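PDB 4MXN: uncharacterized protein from Parabacteroides merdae, which is of uncharacterised function but probably acts as a glycosyl hydrolase of family 28, cleaving glycosidic bonds in pectin-like polysaccharides. Local coordinates for residues A[109-114]-A[154-159]. Sequence-based numbering, arbitrary orientation.
Sequences KNIGIG and EGCEDV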
# COMPACT_ATOMS: atom_id res chain seq x y z
N LYS A 109 11.88 8.22 6.24
CA LYS A 109 11.59 8.21 7.68
C LYS A 109 10.36 9.07 7.98
O LYS A 109 10.03 9.98 7.22
CB LYS A 109 12.82 8.64 8.54
CG LYS A 109 13.54 9.94 8.14
CD LYS A 109 12.67 11.20 8.35
CE LYS A 109 13.28 12.27 9.19
NZ LYS A 109 12.28 12.97 10.05
N ASN A 110 9.71 8.80 9.13
CA ASN A 110 8.55 9.56 9.60
C ASN A 110 7.48 9.64 8.49
O ASN A 110 7.10 10.71 8.03
CB ASN A 110 8.98 10.95 10.09
CG ASN A 110 7.89 11.77 10.72
OD1 ASN A 110 6.95 11.23 11.30
ND2 ASN A 110 7.96 13.07 10.54
N ILE A 111 7.01 8.48 8.03
CA ILE A 111 6.02 8.42 6.95
C ILE A 111 4.76 7.74 7.44
O ILE A 111 4.78 6.95 8.38
CB ILE A 111 6.60 7.73 5.68
CG1 ILE A 111 7.19 6.34 6.01
CG2 ILE A 111 7.63 8.63 4.99
CD1 ILE A 111 7.37 5.44 4.86
N GLY A 112 3.66 8.02 6.77
CA GLY A 112 2.40 7.42 7.17
C GLY A 112 1.34 7.33 6.10
O GLY A 112 1.40 8.02 5.08
N ILE A 113 0.39 6.43 6.35
CA ILE A 113 -0.82 6.20 5.57
C ILE A 113 -1.95 6.07 6.58
O ILE A 113 -1.84 5.25 7.50
CB ILE A 113 -0.75 4.98 4.60
CG1 ILE A 113 0.38 5.13 3.56
CG2 ILE A 113 -2.12 4.77 3.89
CD1 ILE A 113 0.74 3.85 2.89
N GLY A 114 -2.99 6.86 6.42
CA GLY A 114 -4.13 6.86 7.31
C GLY A 114 -5.43 7.20 6.62
O GLY A 114 -5.46 7.37 5.39
N GLU A 154 10.44 -0.41 2.39
CA GLU A 154 11.74 -1.06 2.51
C GLU A 154 12.78 -0.10 3.08
O GLU A 154 12.99 0.98 2.52
CB GLU A 154 12.22 -1.64 1.17
CG GLU A 154 13.39 -2.60 1.34
CD GLU A 154 14.00 -3.13 0.06
OE1 GLU A 154 13.27 -3.29 -0.95
OE2 GLU A 154 15.22 -3.41 0.06
N GLY A 155 13.43 -0.52 4.15
CA GLY A 155 14.48 0.26 4.81
C GLY A 155 14.00 1.55 5.44
O GLY A 155 14.78 2.49 5.61
N CYS A 156 12.71 1.62 5.78
CA CYS A 156 12.10 2.81 6.35
C CYS A 156 12.14 2.80 7.88
O CYS A 156 12.24 1.75 8.50
CB CYS A 156 10.67 2.95 5.83
SG CYS A 156 10.57 3.25 4.05
N GLU A 157 12.09 4.00 8.49
CA GLU A 157 12.09 4.15 9.94
C GLU A 157 10.92 5.02 10.38
O GLU A 157 10.67 6.03 9.72
CB GLU A 157 13.43 4.78 10.39
CG GLU A 157 14.63 3.85 10.28
CD GLU A 157 15.92 4.32 10.91
OE1 GLU A 157 15.93 5.38 11.59
OE2 GLU A 157 16.93 3.61 10.73
N ASP A 158 10.21 4.66 11.47
CA ASP A 158 9.06 5.41 12.02
C ASP A 158 7.94 5.47 10.96
O ASP A 158 7.74 6.49 10.29
CB ASP A 158 9.49 6.82 12.53
CG ASP A 158 10.66 6.81 13.51
OD1 ASP A 158 10.77 5.86 14.31
OD2 ASP A 158 11.48 7.76 13.46
N VAL A 159 7.27 4.33 10.78
CA VAL A 159 6.20 4.16 9.79
C VAL A 159 4.87 3.99 10.53
O VAL A 159 4.75 3.11 11.38
CB VAL A 159 6.50 2.93 8.89
CG1 VAL A 159 5.35 2.67 7.91
CG2 VAL A 159 7.82 3.10 8.15
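Corners of two successive coils of a right-handed parallel beta-helix, the fold of glycosyl hydrolase family 28, stack where Asn-110 and Ile-111 meet Glu-157 and Asp-158. At each corner a single residue, Asn-110 or Asp-158, adopts positive phi in the left-handed region, and the matching bends fall at the same point of the two coils, between the parallel pairs Lys-109/Glu-157 and Ile-111/Val-159. Two backbone hydrogen bonds join them: Asn-110 N donates to Glu-157 O at 3.0 Å, and Ile-111 N to Asp-158 O at 3.1 Å. CA-H...O contacts flank the pair, from Lys-109 CA to Glu-157 O and from Val-159 CA to Ile-111 O, the latter at 3.4 Å.

In such a solenoid, like positions of neighbouring coils stack inside the coil, and here Ile-111 and Val-159 lie side by side, Ile-111 CG1 3.9 Å from Val-159 CG2. With CG1 of Ile-111 set between its backbone N and carbonyl carbon (chi1 53°), CD1 also comes to 4.0 Å from Cys-156 SG. Ala-105 and Met-153 pack against the same isoleucine. On the outer side of the corner, Asp-158 CB lies against the backbone N and CA of Asn-110, while its OD1 hydrogen-bonds to Asn-181 ND2 of the following coil, and Asn-110 ND2 and Lys-109 NZ both bond Asn-73 OD1 of the preceding one.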